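Local coordinates for 3-oxoacyl-[acyl-carrier-protein] reductase (Sinorhizobium meliloti, PDB 3U9L) that probably reduces 3-oxoacyl-[acyl-carrier-protein] substrates with NADPH, as a member of the short-chain dehydrogenase/reductase family, at residues 173-185 and 287-299. Numbering follows the deposited sequence.
Sequences QYARELSRWGIET and LHRVGLSDLLKPR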
ATOM      1  N   GLN A 173      -7.854  -8.949   0.504  1.00 15.61           N
ATOM      2  CA  GLN A 173      -8.335  -9.326   1.797  1.00 16.70           C
ATOM      3  C   GLN A 173      -9.852  -9.459   1.848  1.00 17.54           C
ATOM      4  O   GLN A 173     -10.376 -10.476   2.358  1.00 17.08           O
ATOM      5  CB  GLN A 173      -7.814  -8.322   2.852  1.00 18.32           C
ATOM      6  CG  GLN A 173      -6.264  -8.303   3.045  1.00 16.43           C
ATOM      7  CD  GLN A 173      -5.829  -9.423   3.940  1.00 22.58           C
ATOM      8  OE1 GLN A 173      -5.972  -9.360   5.217  1.00 23.15           O
ATOM      9  NE2 GLN A 173      -5.328 -10.490   3.320  1.00 21.50           N
ATOM     10  N   TYR A 174     -10.566  -8.481   1.290  1.00 16.31           N
ATOM     11  CA  TYR A 174     -12.028  -8.520   1.262  1.00 16.50           C
ATOM     12  C   TYR A 174     -12.519  -9.697   0.441  1.00 17.27           C
ATOM     13  O   TYR A 174     -13.507 -10.335   0.800  1.00 16.19           O
ATOM     14  CB  TYR A 174     -12.576  -7.232   0.659  1.00 15.36           C
ATOM     15  CG  TYR A 174     -12.884  -6.140   1.669  1.00 15.96           C
ATOM     16  CD1 TYR A 174     -14.010  -6.230   2.506  1.00 15.58           C
ATOM     17  CD2 TYR A 174     -12.126  -4.996   1.730  1.00 14.59           C
ATOM     18  CE1 TYR A 174     -14.344  -5.214   3.405  1.00 16.48           C
ATOM     19  CE2 TYR A 174     -12.449  -3.954   2.648  1.00 15.47           C
ATOM     20  CZ  TYR A 174     -13.558  -4.083   3.489  1.00 16.58           C
ATOM     21  OH  TYR A 174     -13.910  -3.072   4.379  1.00 16.15           O
ATOM     22  N   ALA A 175     -11.829  -9.986  -0.662  1.00 17.04           N
ATOM     23  CA  ALA A 175     -12.165 -11.147  -1.486  1.00 17.32           C
ATOM     24  C   ALA A 175     -12.302 -12.400  -0.613  1.00 17.20           C
ATOM     25  O   ALA A 175     -13.296 -13.142  -0.739  1.00 17.74           O
ATOM     26  CB  ALA A 175     -11.082 -11.379  -2.584  1.00 16.86           C
ATOM     27  N   ARG A 176     -11.335 -12.626   0.286  1.00 17.52           N
ATOM     28  CA  ARG A 176     -11.370 -13.816   1.181  1.00 17.97           C
ATOM     29  C   ARG A 176     -12.431 -13.671   2.267  1.00 17.82           C
ATOM     30  O   ARG A 176     -13.127 -14.616   2.605  1.00 18.43           O
ATOM     31  CB  ARG A 176     -10.046 -13.996   1.937  1.00 19.51           C
ATOM     32  CG  ARG A 176      -8.769 -14.288   1.148  1.00 20.62           C
ATOM     33  CD  ARG A 176      -8.882 -14.184  -0.297  1.00 22.47           C
ATOM     34  NE  ARG A 176      -7.537 -14.294  -0.901  1.00 25.91           N
ATOM     35  CZ  ARG A 176      -7.332 -14.613  -2.175  1.00 26.46           C
ATOM     36  NH1 ARG A 176      -6.080 -14.723  -2.607  1.00 28.11           N
ATOM     37  NH2 ARG A 176      -8.363 -14.871  -3.002  1.00 25.14           N
ATOM     38  N   GLU A 177     -12.496 -12.485   2.852  1.00 17.12           N
ATOM     39  CA  GLU A 177     -13.325 -12.261   4.016  1.00 18.30           C
ATOM     40  C   GLU A 177     -14.814 -12.186   3.638  1.00 18.42           C
ATOM     41  O   GLU A 177     -15.663 -12.406   4.476  1.00 18.53           O
ATOM     42  CB  GLU A 177     -12.890 -10.994   4.752  1.00 18.51           C
ATOM     43  CG  GLU A 177     -11.417 -10.998   5.306  1.00 18.84           C
ATOM     44  CD  GLU A 177     -11.080  -9.671   6.038  1.00 20.04           C
ATOM     45  OE1 GLU A 177     -12.029  -8.961   6.427  1.00 19.01           O
ATOM     46  OE2 GLU A 177      -9.882  -9.298   6.206  1.00 20.44           O
ATOM     47  N   LEU A 178     -15.126 -11.913   2.381  1.00 17.43           N
ATOM     48  CA  LEU A 178     -16.500 -11.857   1.953  1.00 18.52           C
ATOM     49  C   LEU A 178     -16.930 -13.140   1.267  1.00 20.67           C
ATOM     50  O   LEU A 178     -18.117 -13.286   0.925  1.00 19.45           O
ATOM     51  CB  LEU A 178     -16.718 -10.715   0.951  1.00 18.05           C
ATOM     52  CG  LEU A 178     -16.491  -9.284   1.468  1.00 18.54           C
ATOM     53  CD1 LEU A 178     -16.600  -8.317   0.318  1.00 17.36           C
ATOM     54  CD2 LEU A 178     -17.555  -8.983   2.568  1.00 18.48           C
ATOM     55  N   SER A 179     -15.986 -14.022   0.954  1.00 17.99           N
ATOM     56  CA  SER A 179     -16.393 -15.147   0.126  1.00 21.20           C
ATOM     57  C   SER A 179     -17.489 -16.055   0.824  1.00 21.77           C
ATOM     58  O   SER A 179     -18.361 -16.601   0.140  1.00 22.18           O
ATOM     59  CB  SER A 179     -15.207 -16.002  -0.324  1.00 21.01           C
ATOM     60  OG  SER A 179     -14.626 -16.550   0.832  1.00 24.56           O
ATOM     61  N   ARG A 180     -17.393 -16.255   2.136  1.00 21.91           N
ATOM     62  CA  ARG A 180     -18.390 -17.142   2.793  1.00 24.48           C
ATOM     63  C   ARG A 180     -19.748 -16.454   2.794  1.00 25.31           C
ATOM     64  O   ARG A 180     -20.788 -17.108   2.966  1.00 25.79           O
ATOM     65  CB  ARG A 180     -17.940 -17.553   4.189  1.00 25.54           C
ATOM     66  CG  ARG A 180     -16.801 -18.597   4.162  1.00 23.96           C
ATOM     67  CD  ARG A 180     -16.409 -18.976   5.557  1.00 25.60           C
ATOM     68  NE  ARG A 180     -15.293 -19.902   5.489  1.00 25.35           N
ATOM     69  CZ  ARG A 180     -14.573 -20.302   6.535  1.00 25.78           C
ATOM     70  NH1 ARG A 180     -14.876 -19.888   7.755  1.00 24.96           N
ATOM     71  NH2 ARG A 180     -13.519 -21.098   6.343  1.00 24.53           N
ATOM     72  N   TRP A 181     -19.745 -15.137   2.531  1.00 22.54           N
ATOM     73  CA  TRP A 181     -21.001 -14.431   2.421  1.00 23.21           C
ATOM     74  C   TRP A 181     -21.574 -14.503   1.028  1.00 24.77           C
ATOM     75  O   TRP A 181     -22.591 -13.895   0.775  1.00 27.27           O
ATOM     76  CB  TRP A 181     -20.910 -12.986   2.881  1.00 22.88           C
ATOM     77  CG  TRP A 181     -20.459 -12.715   4.288  1.00 22.60           C
ATOM     78  CD1 TRP A 181     -19.151 -12.611   4.740  1.00 22.47           C
ATOM     79  CD2 TRP A 181     -21.292 -12.380   5.414  1.00 22.91           C
ATOM     80  NE1 TRP A 181     -19.124 -12.252   6.075  1.00 23.37           N
ATOM     81  CE2 TRP A 181     -20.416 -12.138   6.519  1.00 23.50           C
ATOM     82  CE3 TRP A 181     -22.682 -12.291   5.596  1.00 25.01           C
ATOM     83  CZ2 TRP A 181     -20.890 -11.777   7.765  1.00 23.08           C
ATOM     84  CZ3 TRP A 181     -23.153 -11.961   6.849  1.00 25.71           C
ATOM     85  CH2 TRP A 181     -22.244 -11.702   7.931  1.00 25.13           C
ATOM     86  N   GLY A 182     -20.964 -15.271   0.134  1.00 22.79           N
ATOM     87  CA  GLY A 182     -21.411 -15.339  -1.234  1.00 24.78           C
ATOM     88  C   GLY A 182     -21.004 -14.193  -2.185  1.00 24.17           C
ATOM     89  O   GLY A 182     -21.473 -14.149  -3.340  1.00 24.82           O
ATOM     90  N   ILE A 183     -20.174 -13.259  -1.707  1.00 20.46           N
ATOM     91  CA  ILE A 183     -19.790 -12.091  -2.485  1.00 21.34           C
ATOM     92  C   ILE A 183     -18.505 -12.332  -3.309  1.00 21.87           C
ATOM     93  O   ILE A 183     -17.488 -12.784  -2.792  1.00 19.31           O
ATOM     94  CB  ILE A 183     -19.710 -10.837  -1.620  1.00 20.58           C
ATOM     95  CG1 ILE A 183     -21.129 -10.502  -1.115  1.00 22.82           C
ATOM     96  CG2 ILE A 183     -19.131  -9.624  -2.386  1.00 21.19           C
ATOM     97  CD1 ILE A 183     -21.050  -9.550   0.110  1.00 22.64           C
ATOM     98  N   GLU A 184     -18.614 -12.065  -4.596  1.00 20.28           N
ATOM     99  CA  GLU A 184     -17.556 -12.323  -5.548  1.00 22.60           C
ATOM    100  C   GLU A 184     -16.683 -11.071  -5.690  1.00 21.76           C
ATOM    101  O   GLU A 184     -17.148  -9.960  -5.435  1.00 19.88           O
ATOM    102  CB  GLU A 184     -18.178 -12.661  -6.896  1.00 24.94           C
ATOM    103  CG  GLU A 184     -17.301 -13.571  -7.761  1.00 29.93           C
ATOM    104  CD  GLU A 184     -18.083 -14.247  -8.918  1.00 33.28           C
ATOM    105  OE1 GLU A 184     -19.355 -14.121  -8.893  1.00 32.19           O
ATOM    106  OE2 GLU A 184     -17.408 -14.899  -9.810  1.00 31.25           O
ATOM    107  N   THR A 185     -15.449 -11.254  -6.144  1.00 20.81           N
ATOM    108  CA  THR A 185     -14.521 -10.150  -6.359  1.00 19.84           C
ATOM    109  C   THR A 185     -13.835 -10.300  -7.703  1.00 21.45           C
ATOM    110  O   THR A 185     -13.407 -11.411  -8.087  1.00 21.40           O
ATOM    111  CB  THR A 185     -13.403 -10.151  -5.322  1.00 19.77           C
ATOM    112  OG1 THR A 185     -13.951  -9.876  -4.026  1.00 20.05           O
ATOM    113  CG2 THR A 185     -12.368  -9.051  -5.640  1.00 17.66           C
ATOM    114  N   LEU A 287      -3.361 -20.469   1.069  1.00 18.58           N
ATOM    115  CA  LEU A 287      -4.668 -20.750   1.659  1.00 18.77           C
ATOM    116  C   LEU A 287      -4.966 -22.247   1.578  1.00 19.79           C
ATOM    117  O   LEU A 287      -5.596 -22.812   2.476  1.00 18.91           O
ATOM    118  CB  LEU A 287      -5.741 -19.909   0.941  1.00 19.39           C
ATOM    119  CG  LEU A 287      -5.686 -18.404   1.290  1.00 20.63           C
ATOM    120  CD1 LEU A 287      -6.745 -17.679   0.469  1.00 22.20           C
ATOM    121  CD2 LEU A 287      -5.916 -18.220   2.845  1.00 20.27           C
ATOM    122  N   HIS A 288      -4.485 -22.897   0.515  1.00 18.90           N
ATOM    123  CA  HIS A 288      -4.579 -24.362   0.432  1.00 20.31           C
ATOM    124  C   HIS A 288      -3.749 -24.989   1.534  1.00 20.55           C
ATOM    125  O   HIS A 288      -4.192 -25.883   2.249  1.00 21.46           O
ATOM    126  CB  HIS A 288      -4.087 -24.825  -0.936  1.00 19.61           C
ATOM    127  CG  HIS A 288      -5.109 -24.687  -2.009  1.00 21.07           C
ATOM    128  ND1 HIS A 288      -6.138 -25.583  -2.157  1.00 24.96           N
ATOM    129  CD2 HIS A 288      -5.231 -23.801  -3.037  1.00 22.19           C
ATOM    130  CE1 HIS A 288      -6.880 -25.241  -3.213  1.00 23.82           C
ATOM    131  NE2 HIS A 288      -6.335 -24.165  -3.766  1.00 22.37           N
ATOM    132  N   ARG A 289      -2.550 -24.469   1.722  1.00 17.97           N
ATOM    133  CA  ARG A 289      -1.640 -24.966   2.727  1.00 19.12           C
ATOM    134  C   ARG A 289      -2.216 -24.928   4.135  1.00 19.26           C
ATOM    135  O   ARG A 289      -2.005 -25.841   4.885  1.00 17.34           O
ATOM    136  CB  ARG A 289      -0.355 -24.140   2.679  1.00 18.35           C
ATOM    137  CG  ARG A 289       0.666 -24.540   3.753  1.00 20.61           C
ATOM    138  CD  ARG A 289       1.889 -23.675   3.554  1.00 21.05           C
ATOM    139  NE  ARG A 289       2.957 -23.943   4.503  1.00 20.30           N
ATOM    140  CZ  ARG A 289       4.037 -23.181   4.654  1.00 23.12           C
ATOM    141  NH1 ARG A 289       4.182 -22.068   3.896  1.00 20.48           N
ATOM    142  NH2 ARG A 289       4.946 -23.510   5.575  1.00 21.37           N
ATOM    143  N   VAL A 290      -2.956 -23.876   4.494  1.00 19.32           N
ATOM    144  CA  VAL A 290      -3.482 -23.796   5.851  1.00 18.97           C
ATOM    145  C   VAL A 290      -4.906 -24.357   6.027  1.00 20.55           C
ATOM    146  O   VAL A 290      -5.468 -24.258   7.105  1.00 21.77           O
ATOM    147  CB  VAL A 290      -3.390 -22.371   6.424  1.00 18.89           C
ATOM    148  CG1 VAL A 290      -1.914 -21.941   6.503  1.00 19.86           C
ATOM    149  CG2 VAL A 290      -4.224 -21.390   5.588  1.00 18.29           C
ATOM    150  N   GLY A 291      -5.496 -24.888   4.967  1.00 20.08           N
ATOM    151  CA  GLY A 291      -6.799 -25.508   5.076  1.00 22.45           C
ATOM    152  C   GLY A 291      -7.901 -24.492   4.859  1.00 23.78           C
ATOM    153  O   GLY A 291      -9.052 -24.748   5.248  1.00 22.97           O
ATOM    154  N   LEU A 292      -7.582 -23.342   4.250  1.00 21.74           N
ATOM    155  CA  LEU A 292      -8.607 -22.321   4.009  1.00 20.83           C
ATOM    156  C   LEU A 292      -8.898 -22.094   2.557  1.00 22.67           C
ATOM    157  O   LEU A 292      -9.219 -20.972   2.149  1.00 21.52           O
ATOM    158  CB  LEU A 292      -8.224 -21.000   4.672  1.00 21.86           C
ATOM    159  CG  LEU A 292      -8.300 -21.096   6.206  1.00 23.27           C
ATOM    160  CD1 LEU A 292      -7.552 -19.888   6.772  1.00 20.63           C
ATOM    161  CD2 LEU A 292      -9.791 -21.053   6.603  1.00 22.77           C
ATOM    162  N   SER A 293      -8.815 -23.145   1.751  1.00 22.20           N
ATOM    163  CA  SER A 293      -8.997 -22.951   0.316  1.00 22.96           C
ATOM    164  C   SER A 293     -10.441 -22.544  -0.051  1.00 22.62           C
ATOM    165  O   SER A 293     -10.690 -22.065  -1.146  1.00 22.84           O
ATOM    166  CB  SER A 293      -8.635 -24.233  -0.448  1.00 24.39           C
ATOM    167  OG  SER A 293      -9.529 -25.253  -0.053  1.00 27.39           O
ATOM    168  N   ASP A 294     -11.404 -22.767   0.839  1.00 24.08           N
ATOM    169  CA  ASP A 294     -12.786 -22.381   0.535  1.00 24.92           C
ATOM    170  C   ASP A 294     -12.911 -20.849   0.394  1.00 23.57           C
ATOM    171  O   ASP A 294     -13.810 -20.345  -0.292  1.00 24.80           O
ATOM    172  CB  ASP A 294     -13.764 -22.923   1.602  1.00 25.39           C
ATOM    173  CG  ASP A 294     -13.705 -22.126   2.915  1.00 26.35           C
ATOM    174  OD1 ASP A 294     -14.663 -21.349   3.230  1.00 29.11           O
ATOM    175  OD2 ASP A 294     -12.689 -22.242   3.634  1.00 26.93           O
ATOM    176  N   LEU A 295     -12.010 -20.116   1.038  1.00 22.18           N
ATOM    177  CA  LEU A 295     -11.986 -18.654   0.940  1.00 23.58           C
ATOM    178  C   LEU A 295     -11.656 -18.158  -0.483  1.00 24.43           C
ATOM    179  O   LEU A 295     -11.835 -16.977  -0.776  1.00 22.48           O
ATOM    180  CB  LEU A 295     -10.992 -18.053   1.930  1.00 22.09           C
ATOM    181  CG  LEU A 295     -11.365 -18.415   3.366  1.00 21.37           C
ATOM    182  CD1 LEU A 295     -10.420 -17.677   4.330  1.00 19.40           C
ATOM    183  CD2 LEU A 295     -12.849 -18.129   3.643  1.00 20.39           C
ATOM    184  N   LEU A 296     -11.207 -19.078  -1.344  1.00 24.12           N
ATOM    185  CA  LEU A 296     -10.784 -18.738  -2.700  1.00 25.74           C
ATOM    186  C   LEU A 296     -11.991 -18.737  -3.592  1.00 28.02           C
ATOM    187  O   LEU A 296     -11.917 -18.318  -4.748  1.00 28.07           O
ATOM    188  CB  LEU A 296      -9.758 -19.740  -3.254  1.00 23.79           C
ATOM    189  CG  LEU A 296      -8.393 -19.568  -2.546  1.00 23.37           C
ATOM    190  CD1 LEU A 296      -7.485 -20.778  -2.804  1.00 20.87           C
ATOM    191  CD2 LEU A 296      -7.691 -18.229  -2.998  1.00 22.96           C
ATOM    192  N   LYS A 297     -13.111 -19.214  -3.064  1.00 27.90           N
ATOM    193  CA  LYS A 297     -14.272 -19.395  -3.916  1.00 31.26           C
ATOM    194  C   LYS A 297     -15.575 -19.033  -3.219  1.00 29.43           C
ATOM    195  O   LYS A 297     -16.031 -19.754  -2.375  1.00 31.91           O
ATOM    196  CB  LYS A 297     -14.316 -20.848  -4.428  1.00 33.53           C
ATOM    197  CG  LYS A 297     -15.400 -21.066  -5.471  1.00 37.13           C
ATOM    198  CD  LYS A 297     -16.186 -22.395  -5.286  1.00 42.29           C
ATOM    199  CE  LYS A 297     -15.294 -23.624  -5.605  1.00 49.42           C
ATOM    200  NZ  LYS A 297     -16.060 -24.886  -5.969  1.00 51.30           N
ATOM    201  N   PRO A 298     -16.170 -17.899  -3.571  1.00 29.43           N
ATOM    202  CA  PRO A 298     -17.433 -17.422  -2.990  1.00 27.92           C
ATOM    203  C   PRO A 298     -18.488 -18.525  -2.886  1.00 30.22           C
ATOM    204  O   PRO A 298     -18.672 -19.293  -3.817  1.00 32.45           O
ATOM    205  CB  PRO A 298     -17.883 -16.350  -3.977  1.00 27.72           C
ATOM    206  CG  PRO A 298     -16.520 -15.804  -4.458  1.00 30.30           C
ATOM    207  CD  PRO A 298     -15.683 -17.031  -4.658  1.00 30.30           C
ATOM    208  N   ARG A 299     -19.123 -18.600  -1.814  1.00 29.76           N
ATOM    209  CA  ARG A 299     -20.074 -19.618  -1.478  1.00 32.67           C
ATOM    210  C   ARG A 299     -21.278 -19.677  -2.394  1.00 36.79           C
ATOM    211  O   ARG A 299     -21.927 -18.680  -2.625  1.00 39.09           O
ATOM    212  CB  ARG A 299     -20.546 -19.384  -0.066  1.00 32.28           C
ATOM    213  CG  ARG A 299     -21.439 -20.459   0.427  1.00 38.34           C
ATOM    214  CD  ARG A 299     -21.626 -20.391   1.917  1.00 38.52           C
ATOM    215  NE  ARG A 299     -20.430 -20.689   2.681  1.00 36.82           N
ATOM    216  CZ  ARG A 299     -20.421 -20.726   3.994  1.00 38.08           C
ATOM    217  NH1 ARG A 299     -21.527 -20.520   4.655  1.00 36.60           N
ATOM    218  NH2 ARG A 299     -19.318 -21.008   4.667  1.00 34.32           N
TER
HETATM  219  O   HOH W   1     -10.881 -15.020  -2.699  1.00 27.60           O
HETATM  220  O   HOH W   2     -16.311 -19.389   0.563  1.00 27.27           O
HETATM  221  O   HOH W   3     -22.718 -16.249  -4.441  1.00 36.50           O
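Arg299 N donates a nearly straight hydrogen bond of 2.9 Å (172°) to Ser179 O, where the C-terminal tail runs past the type I turn Ser179-Gly182. Ser179 O also accepts from Gly182 N inside the turn, and the two donors come from opposite faces of its carbonyl plane. Pro298 CA adds a CA-H...O contact to the same oxygen.

Arg180 and Asp294 form a salt bridge. Arg180 stays extended from CG to NE and meets the carboxylate side-on. Arg180 NE donates to Asp294 OD1 at 2.8 Å, on its syn lone pair, and Arg180 NH2 donates to Asp294 OD2 at 3.1 Å. The two planes are nearly coplanar, 23° apart. Leu295 CD2 and Leu292 CD2 pack obliquely against this guanidinium. A leucine in place of Arg180 would probably leave the Asp294 carboxylate without its charged mate and the 3-10 segment 293-296 less firmly held.

This is a Rossmann-type SDR fold. The turn links helix 158-179 to strand 183-190 of the parallel sheet. Residues 287-299 take in the end of helix 272-289, which closes in a Schellman motif at Gly291, and the tail beyond it. Arg180 and Trp181 also touch the second subunit, packing on its Asn220 and Pro219 respectively.

Arg176 bends at chi2 (8°), which carries its guanidinium beside Leu287 and Leu296. Leu296 CD2 sits over one face, 3.4 Å from Arg176 NH2, and Leu287 CD1 covers the same group near NE. Water 1, in the plane at the guanidinium edge, donates to Leu295 O; its approach to Arg176 NH2 is unusually short and so doubtful. Pro298 CG rests against the backbone of Ile183 and Glu184, 3.6 Å from Ile183 O and 3.8 Å from Glu184 CA. Arg299 lays one guanidinium face over Arg180 O.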